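Local coordinates for CpuTA1 (Curtobacterium pusillum, PDB 5K3W), which belongs to the class IV aminotransferases, a family of pyridoxal-5'-phosphate-dependent enzymes, and is modelled with bound pyridoxal-5'-phosphate, at residues A[237-242]-A[298-303]; A[259-264]-A[279-284]. All coordinates share one frame; numbering follows the deposited sequence.

How the contacts relate
The centres of contacts 1 and 2 lie about 23 Å apart and their nearest atoms about 11 Å. Contact 1 (237-242 with 298-303) joins helix 234-245 to the C-terminal helix 290-307. Contact 2 (259-264 with 279-284) sets the end of helix 257-261 against the hairpin of strands 280-281 and 284-285. The chain order 237-242, 259-264, 279-284, 298-303 nests contact 2 inside the loop closed by contact 1. Strands 265-270 and 274-278 run between the halves of contact 2, and strand 274-278 meets the C-terminal helix at contact 1. Both contacts fasten helices around the mixed sheets, contact 1 nearer the pyridoxal-5'-phosphate (about 7 Å from the Arg303 side chain, against about 14 Å from that of Leu260).

Contact 1 (A[237-242]-A[298-303]); sequences AAVFDF and AYLLAR
Phe242 and Tyr299 form the aromatic half of this helix crossing, an offset edge-to-face pair with ring centroids 5.6 Å apart and planes at 63°. The edge of Phe242 is turned toward the face of Tyr299, while Phe242 CB sits over that same tyrosine ring, 4.0 Å from its centroid, in a CH-pi contact. Both side chains have CG anti to the backbone N, and they slide past each other in opposite directions, bringing Phe242 CD1 to 3.4 Å from Tyr299 CB. The phenol reaches on across segment 237-242: its OH touches Asp241 CB and shares a water with the carboxylate, 2.8 Å from Tyr299 OH, and that water donates to Asp241 OD1. The polar link is thus indirect.

Ala238 carries the other half. Its methyl faces Leu300 CD2 and also lies over one face of the Arg303 guanidinium, offset toward the rim, with Ala238 CB 3.3 Å from Arg303 NE. Bends at chi2 and chi3 fold the arginine back so that NH1 donates to Leu300 O, which also accepts from Gln67 NE2. The same Leu300 CD2 packs 3.9 Å from Val239 CG2, the two side chains meeting obliquely.

The axes of the two six-residue segments approach to 10.0 Å at 115°, a steep helix-helix crossing that sets the C-terminal helix 290-307 on helix 234-245, with the Arg303 side chain about 7 Å from pyridoxal-5'-phosphate. Val239 and Phe242 also touch Leu296 one turn earlier on helix 290-307; Leu300 and Arg303 rest on Gln274 of strand 274-278, and Phe240 packs against strand 220-224.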
ATOM      1  N   ALA A 237      -4.356  24.476   1.261  1.00 17.05           N
ATOM      2  CA  ALA A 237      -4.999  25.481   2.099  1.00 26.43           C
ATOM      3  C   ALA A 237      -4.125  26.726   2.216  1.00 28.08           C
ATOM      4  O   ALA A 237      -4.622  27.852   2.104  1.00 28.43           O
ATOM      5  CB  ALA A 237      -5.335  24.910   3.479  1.00 17.34           C
ATOM      6  N   ALA A 238      -2.815  26.555   2.416  1.00 22.75           N
ATOM      7  CA  ALA A 238      -1.973  27.744   2.486  1.00 24.04           C
ATOM      8  C   ALA A 238      -1.900  28.456   1.142  1.00 30.57           C
ATOM      9  O   ALA A 238      -1.700  29.675   1.101  1.00 29.63           O
ATOM     10  CB  ALA A 238      -0.573  27.392   2.973  1.00 22.27           C
ATOM     11  N   VAL A 239      -2.065  27.720   0.037  1.00 23.52           N
ATOM     12  CA  VAL A 239      -2.056  28.362  -1.271  1.00 23.27           C
ATOM     13  C   VAL A 239      -3.308  29.197  -1.463  1.00 27.58           C
ATOM     14  O   VAL A 239      -3.260  30.282  -2.047  1.00 29.60           O
ATOM     15  CB  VAL A 239      -1.913  27.330  -2.400  1.00 26.34           C
ATOM     16  CG1 VAL A 239      -2.233  28.002  -3.744  1.00 21.75           C
ATOM     17  CG2 VAL A 239      -0.518  26.742  -2.401  1.00 19.58           C
ATOM     18  N   PHE A 240      -4.456  28.695  -1.008  1.00 29.41           N
ATOM     19  CA  PHE A 240      -5.652  29.522  -1.045  1.00 27.73           C
ATOM     20  C   PHE A 240      -5.458  30.796  -0.230  1.00 32.09           C
ATOM     21  O   PHE A 240      -5.883  31.882  -0.643  1.00 34.64           O
ATOM     22  CB  PHE A 240      -6.859  28.728  -0.553  1.00 26.80           C
ATOM     23  CG  PHE A 240      -7.532  27.931  -1.641  1.00 26.91           C
ATOM     24  CD1 PHE A 240      -6.893  27.726  -2.852  1.00 24.00           C
ATOM     25  CD2 PHE A 240      -8.805  27.415  -1.468  1.00 22.96           C
ATOM     26  CE1 PHE A 240      -7.501  27.001  -3.859  1.00 20.39           C
ATOM     27  CE2 PHE A 240      -9.420  26.694  -2.476  1.00 22.14           C
ATOM     28  CZ  PHE A 240      -8.762  26.486  -3.672  1.00 20.19           C
ATOM     29  N   ASP A 241      -4.799  30.691   0.925  1.00 31.79           N
ATOM     30  CA  ASP A 241      -4.574  31.887   1.726  1.00 30.62           C
ATOM     31  C   ASP A 241      -3.782  32.916   0.934  1.00 37.32           C
ATOM     32  O   ASP A 241      -4.113  34.109   0.937  1.00 35.66           O
ATOM     33  CB  ASP A 241      -3.864  31.531   3.031  1.00 25.42           C
ATOM     34  CG  ASP A 241      -4.789  30.850   4.019  1.00 39.45           C
ATOM     35  OD1 ASP A 241      -4.297  30.296   5.035  1.00 35.69           O
ATOM     36  OD2 ASP A 241      -6.018  30.866   3.772  1.00 35.56           O
ATOM     37  N   PHE A 242      -2.743  32.466   0.228  1.00 32.99           N
ATOM     38  CA  PHE A 242      -1.939  33.388  -0.563  1.00 32.99           C
ATOM     39  C   PHE A 242      -2.800  34.120  -1.581  1.00 36.16           C
ATOM     40  O   PHE A 242      -2.775  35.355  -1.658  1.00 38.86           O
ATOM     41  CB  PHE A 242      -0.801  32.627  -1.244  1.00 29.60           C
ATOM     42  CG  PHE A 242      -0.085  33.411  -2.307  1.00 27.79           C
ATOM     43  CD1 PHE A 242       1.044  34.148  -2.002  1.00 28.79           C
ATOM     44  CD2 PHE A 242      -0.535  33.401  -3.616  1.00 30.94           C
ATOM     45  CE1 PHE A 242       1.708  34.863  -2.978  1.00 26.69           C
ATOM     46  CE2 PHE A 242       0.124  34.117  -4.596  1.00 26.61           C
ATOM     47  CZ  PHE A 242       1.246  34.851  -4.275  1.00 31.88           C
ATOM     48  N   ALA A 298       7.709  31.821  -1.978  1.00 30.55           N
ATOM     49  CA  ALA A 298       8.216  32.644  -0.889  1.00 30.70           C
ATOM     50  C   ALA A 298       7.177  32.783   0.218  1.00 32.36           C
ATOM     51  O   ALA A 298       7.509  32.689   1.409  1.00 39.49           O
ATOM     52  CB  ALA A 298       8.652  34.011  -1.421  1.00 24.62           C
ATOM     53  N   TYR A 299       5.908  32.981  -0.144  1.00 24.67           N
ATOM     54  CA  TYR A 299       4.859  32.956   0.870  1.00 23.04           C
ATOM     55  C   TYR A 299       4.812  31.606   1.565  1.00 25.77           C
ATOM     56  O   TYR A 299       4.769  31.530   2.795  1.00 31.13           O
ATOM     57  CB  TYR A 299       3.497  33.268   0.256  1.00 23.91           C
ATOM     58  CG  TYR A 299       2.358  33.124   1.252  1.00 33.83           C
ATOM     59  CD1 TYR A 299       1.957  34.195   2.040  1.00 36.12           C
ATOM     60  CD2 TYR A 299       1.685  31.917   1.406  1.00 29.11           C
ATOM     61  CE1 TYR A 299       0.925  34.067   2.950  1.00 36.21           C
ATOM     62  CE2 TYR A 299       0.656  31.781   2.317  1.00 28.90           C
ATOM     63  CZ  TYR A 299       0.274  32.858   3.086  1.00 36.44           C
ATOM     64  OH  TYR A 299      -0.764  32.732   3.999  1.00 41.29           O
ATOM     65  N   LEU A 300       4.793  30.524   0.784  1.00 30.14           N
ATOM     66  CA  LEU A 300       4.683  29.195   1.375  1.00 30.87           C
ATOM     67  C   LEU A 300       5.854  28.902   2.310  1.00 34.68           C
ATOM     68  O   LEU A 300       5.675  28.267   3.357  1.00 28.36           O
ATOM     69  CB  LEU A 300       4.595  28.135   0.274  1.00 31.45           C
ATOM     70  CG  LEU A 300       3.334  28.127  -0.588  1.00 23.60           C
ATOM     71  CD1 LEU A 300       3.528  27.203  -1.784  1.00 19.67           C
ATOM     72  CD2 LEU A 300       2.141  27.689   0.240  1.00 24.68           C
ATOM     73  N   LEU A 301       7.062  29.351   1.947  1.00 29.97           N
ATOM     74  CA  LEU A 301       8.229  29.077   2.784  1.00 35.99           C
ATOM     75  C   LEU A 301       8.232  29.900   4.068  1.00 33.59           C
ATOM     76  O   LEU A 301       8.849  29.488   5.058  1.00 31.93           O
ATOM     77  CB  LEU A 301       9.518  29.339   2.004  1.00 26.55           C
ATOM     78  CG  LEU A 301       9.878  28.297   0.946  1.00 32.98           C
ATOM     79  CD1 LEU A 301      11.092  28.737   0.138  1.00 30.43           C
ATOM     80  CD2 LEU A 301      10.106  26.922   1.573  1.00 25.85           C
ATOM     81  N   ALA A 302       7.556  31.048   4.078  1.00 29.98           N
ATOM     82  CA  ALA A 302       7.640  31.996   5.180  1.00 31.48           C
ATOM     83  C   ALA A 302       6.415  32.018   6.080  1.00 39.57           C
ATOM     84  O   ALA A 302       6.427  32.747   7.077  1.00 43.44           O
ATOM     85  CB  ALA A 302       7.864  33.406   4.634  1.00 36.91           C
ATOM     86  N   ARG A 303       5.360  31.260   5.758  1.00 27.90           N
ATOM     87  CA  ARG A 303       4.088  31.422   6.460  1.00 33.16           C
ATOM     88  C   ARG A 303       4.189  31.064   7.941  1.00 36.45           C
ATOM     89  O   ARG A 303       3.532  31.694   8.780  1.00 42.84           O
ATOM     90  CB  ARG A 303       3.003  30.584   5.783  1.00 33.67           C
ATOM     91  CG  ARG A 303       3.186  29.085   5.899  1.00 32.50           C
ATOM     92  CD  ARG A 303       2.639  28.414   4.664  1.00 34.78           C
ATOM     93  NE  ARG A 303       1.999  27.133   4.951  1.00 39.79           N
ATOM     94  CZ  ARG A 303       2.372  25.977   4.415  1.00 33.64           C
ATOM     95  NH1 ARG A 303       3.376  25.933   3.559  1.00 21.63           N
ATOM     96  NH2 ARG A 303       1.718  24.866   4.723  1.00 39.20           N
TER
HETATM   97  O   HOH W   1      -1.317  30.397   5.409  1.00 33.04           O

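Contact 2 (A[259-264]-A[279-284]); sequences ELRDAE and TALDDR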
ATOM      1  N   GLU A 259     -12.126  20.631 -18.163  1.00 31.23           N
ATOM      2  CA  GLU A 259     -11.838  21.942 -17.593  1.00 34.84           C
ATOM      3  C   GLU A 259     -10.354  22.090 -17.273  1.00 32.71           C
ATOM      4  O   GLU A 259      -9.770  23.162 -17.464  1.00 33.36           O
ATOM      5  CB  GLU A 259     -12.686  22.169 -16.340  1.00 33.79           C
ATOM      6  CG  GLU A 259     -12.419  23.512 -15.677  1.00 38.26           C
ATOM      7  CD  GLU A 259     -13.316  23.785 -14.476  1.00 52.13           C
ATOM      8  OE1 GLU A 259     -12.900  24.567 -13.591  1.00 50.95           O
ATOM      9  OE2 GLU A 259     -14.432  23.223 -14.414  1.00 46.68           O
ATOM     10  N   LEU A 260      -9.724  21.016 -16.807  1.00 34.67           N
ATOM     11  CA  LEU A 260      -8.301  21.059 -16.471  1.00 34.14           C
ATOM     12  C   LEU A 260      -7.438  21.464 -17.671  1.00 37.13           C
ATOM     13  O   LEU A 260      -6.462  22.210 -17.520  1.00 36.96           O
ATOM     14  CB  LEU A 260      -7.894  19.691 -15.938  1.00 26.62           C
ATOM     15  CG  LEU A 260      -6.590  19.422 -15.217  1.00 29.55           C
ATOM     16  CD1 LEU A 260      -6.646  20.027 -13.837  1.00 21.03           C
ATOM     17  CD2 LEU A 260      -6.398  17.901 -15.159  1.00 22.07           C
ATOM     18  N   ARG A 261      -7.774  20.967 -18.869  1.00 35.93           N
ATOM     19  CA  ARG A 261      -7.031  21.323 -20.076  1.00 34.64           C
ATOM     20  C   ARG A 261      -7.156  22.800 -20.408  1.00 33.21           C
ATOM     21  O   ARG A 261      -6.213  23.393 -20.940  1.00 34.48           O
ATOM     22  CB  ARG A 261      -7.531  20.519 -21.275  1.00 41.78           C
ATOM     23  CG  ARG A 261      -7.799  19.077 -20.987  1.00 44.36           C
ATOM     24  CD  ARG A 261      -6.582  18.236 -21.280  1.00 58.75           C
ATOM     25  NE  ARG A 261      -6.794  16.838 -20.920  1.00 61.13           N
ATOM     26  CZ  ARG A 261      -5.824  15.934 -20.855  1.00 54.81           C
ATOM     27  NH1 ARG A 261      -4.573  16.287 -21.123  1.00 38.12           N
ATOM     28  NH2 ARG A 261      -6.102  14.680 -20.514  1.00 56.62           N
ATOM     29  N   ASP A 262      -8.320  23.393 -20.153  1.00 32.00           N
ATOM     30  CA  ASP A 262      -8.593  24.778 -20.513  1.00 29.94           C
ATOM     31  C   ASP A 262      -8.104  25.771 -19.474  1.00 30.08           C
ATOM     32  O   ASP A 262      -8.397  26.962 -19.597  1.00 34.85           O
ATOM     33  CB  ASP A 262     -10.093  24.986 -20.736  1.00 37.23           C
ATOM     34  CG  ASP A 262     -10.662  24.053 -21.794  1.00 45.02           C
ATOM     35  OD1 ASP A 262      -9.947  23.735 -22.774  1.00 40.73           O
ATOM     36  OD2 ASP A 262     -11.832  23.641 -21.643  1.00 51.11           O
ATOM     37  N   ALA A 263      -7.374  25.316 -18.462  1.00 21.45           N
ATOM     38  CA  ALA A 263      -6.928  26.210 -17.405  1.00 30.60           C
ATOM     39  C   ALA A 263      -5.846  27.157 -17.913  1.00 33.03           C
ATOM     40  O   ALA A 263      -5.112  26.852 -18.857  1.00 34.09           O
ATOM     41  CB  ALA A 263      -6.402  25.405 -16.220  1.00 25.14           C
ATOM     42  N   GLU A 264      -5.747  28.322 -17.275  1.00 29.51           N
ATOM     43  CA  GLU A 264      -4.714  29.271 -17.672  1.00 30.39           C
ATOM     44  C   GLU A 264      -3.363  28.913 -17.073  1.00 27.06           C
ATOM     45  O   GLU A 264      -2.330  29.101 -17.720  1.00 33.75           O
ATOM     46  CB  GLU A 264      -5.110  30.688 -17.268  1.00 29.22           C
ATOM     47  CG  GLU A 264      -6.024  31.351 -18.268  1.00 44.50           C
ATOM     48  CD  GLU A 264      -7.062  32.224 -17.611  1.00 47.12           C
ATOM     49  OE1 GLU A 264      -6.724  32.914 -16.619  1.00 49.77           O
ATOM     50  OE2 GLU A 264      -8.222  32.203 -18.083  1.00 50.73           O
ATOM     51  N   THR A 279       4.513  23.246 -16.601  1.00 21.38           N
ATOM     52  CA  THR A 279       4.847  23.778 -17.916  1.00 20.97           C
ATOM     53  C   THR A 279       4.143  23.035 -19.039  1.00 28.09           C
ATOM     54  O   THR A 279       3.891  23.616 -20.101  1.00 29.87           O
ATOM     55  CB  THR A 279       6.360  23.702 -18.160  1.00 26.93           C
ATOM     56  OG1 THR A 279       6.786  22.334 -18.075  1.00 27.24           O
ATOM     57  CG2 THR A 279       7.111  24.510 -17.141  1.00 24.97           C
ATOM     58  N   ALA A 280       3.840  21.756 -18.844  1.00 24.66           N
ATOM     59  CA  ALA A 280       3.153  20.975 -19.859  1.00 22.44           C
ATOM     60  C   ALA A 280       2.290  19.924 -19.173  1.00 24.12           C
ATOM     61  O   ALA A 280       2.683  19.332 -18.162  1.00 26.23           O
ATOM     62  CB  ALA A 280       4.148  20.323 -20.835  1.00 18.91           C
ATOM     63  N   LEU A 281       1.104  19.711 -19.715  1.00 27.58           N
ATOM     64  CA  LEU A 281       0.211  18.665 -19.239  1.00 29.22           C
ATOM     65  C   LEU A 281      -0.142  17.818 -20.451  1.00 32.71           C
ATOM     66  O   LEU A 281      -0.797  18.302 -21.379  1.00 32.76           O
ATOM     67  CB  LEU A 281      -1.035  19.248 -18.578  1.00 22.73           C
ATOM     68  CG  LEU A 281      -1.990  18.196 -18.006  1.00 30.72           C
ATOM     69  CD1 LEU A 281      -1.281  17.428 -16.899  1.00 26.53           C
ATOM     70  CD2 LEU A 281      -3.322  18.808 -17.511  1.00 18.00           C
ATOM     71  N   ASP A 282       0.319  16.572 -20.458  1.00 29.41           N
ATOM     72  CA  ASP A 282       0.131  15.695 -21.605  1.00 31.00           C
ATOM     73  C   ASP A 282       0.621  16.368 -22.884  1.00 34.05           C
ATOM     74  O   ASP A 282      -0.021  16.311 -23.933  1.00 39.05           O
ATOM     75  CB  ASP A 282      -1.329  15.276 -21.729  1.00 21.13           C
ATOM     76  CG  ASP A 282      -1.780  14.398 -20.583  1.00 35.75           C
ATOM     77  OD1 ASP A 282      -0.954  13.608 -20.060  1.00 28.77           O
ATOM     78  OD2 ASP A 282      -2.970  14.496 -20.211  1.00 33.58           O
ATOM     79  N   ASP A 283       1.764  17.034 -22.792  1.00 31.37           N
ATOM     80  CA  ASP A 283       2.436  17.658 -23.929  1.00 44.65           C
ATOM     81  C   ASP A 283       1.712  18.881 -24.496  1.00 44.37           C
ATOM     82  O   ASP A 283       2.225  19.491 -25.444  1.00 45.25           O
ATOM     83  CB  ASP A 283       2.677  16.654 -25.061  1.00 49.42           C
ATOM     84  CG  ASP A 283       3.622  15.539 -24.649  1.00 61.17           C
ATOM     85  OD1 ASP A 283       4.697  15.848 -24.080  1.00 45.81           O
ATOM     86  OD2 ASP A 283       3.281  14.355 -24.878  1.00 62.40           O
ATOM     87  N   ARG A 284       0.550  19.264 -23.961  1.00 32.26           N
ATOM     88  CA  ARG A 284       0.050  20.611 -24.189  1.00 25.21           C
ATOM     89  C   ARG A 284       0.825  21.565 -23.290  1.00 25.92           C
ATOM     90  O   ARG A 284       1.008  21.286 -22.102  1.00 22.95           O
ATOM     91  CB  ARG A 284      -1.451  20.702 -23.914  1.00 25.05           C
ATOM     92  CG  ARG A 284      -1.938  22.143 -23.737  1.00 30.24           C
ATOM     93  CD  ARG A 284      -3.470  22.266 -23.687  1.00 34.81           C
ATOM     94  NE  ARG A 284      -4.075  22.165 -25.015  1.00 31.36           N
ATOM     95  CZ  ARG A 284      -4.725  21.093 -25.455  1.00 54.28           C
ATOM     96  NH1 ARG A 284      -5.238  21.088 -26.684  1.00 39.58           N
ATOM     97  NH2 ARG A 284      -4.871  20.030 -24.659  1.00 48.19           N
TER
HETATM   98  O   HOH W   2      -3.551  19.081 -21.439  1.00 33.33           O
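Arg261, in the last turn of helix 257-261, reaches across to Asp282 in the turn of the facing hairpin. From CB the chain bends at once, chi2 being -92°, and then runs extended through CD and NE. At CD it passes the second arginine of the contact: Arg284 NH2 lies 4.2 Å from Arg261 CD, the side chains crossing at about a right angle and the guanidinium planes turned 72° apart. Beyond NE and CZ, the tip closes on a single carboxylate oxygen. Arg261 NH1 donates to Asp282 OD2 at 2.6 Å, using the oxygen's anti lone pair, in a salt bridge; OD2 lies 16° out of the guanidinium plane. NH2 adds a weak bond to the same OD2 at 3.2 Å, and Thr153 OG1 also hydrogen-bonds OD2, so three partners gather on this oxygen. NH1 has a second partner, a water in the guanidinium plane 3.0 Å away, which in turn donates to Leu281 O at 2.9 Å. The guanidinium of Arg261 thus grips the Asp282 side chain directly and the backbone at Leu281 O through water.

Beside the bridge, Leu260 CD2 meets Leu281 CD2 at 4.0 Å, the two leucines crossing at about a right angle; both also touch Ile197 of strand 195-199. Tyr286 OH is hydrogen-bonded to Arg261 O, a further link from helix end to hairpin.

Leu281 to Arg284 make a type I' beta turn, closed by paired backbone bonds between Leu281 and Arg284: a two-residue beta hairpin of strands 280-281 and 284-285, here tied to a helix C-terminus by a salt bridge and a leucine pair.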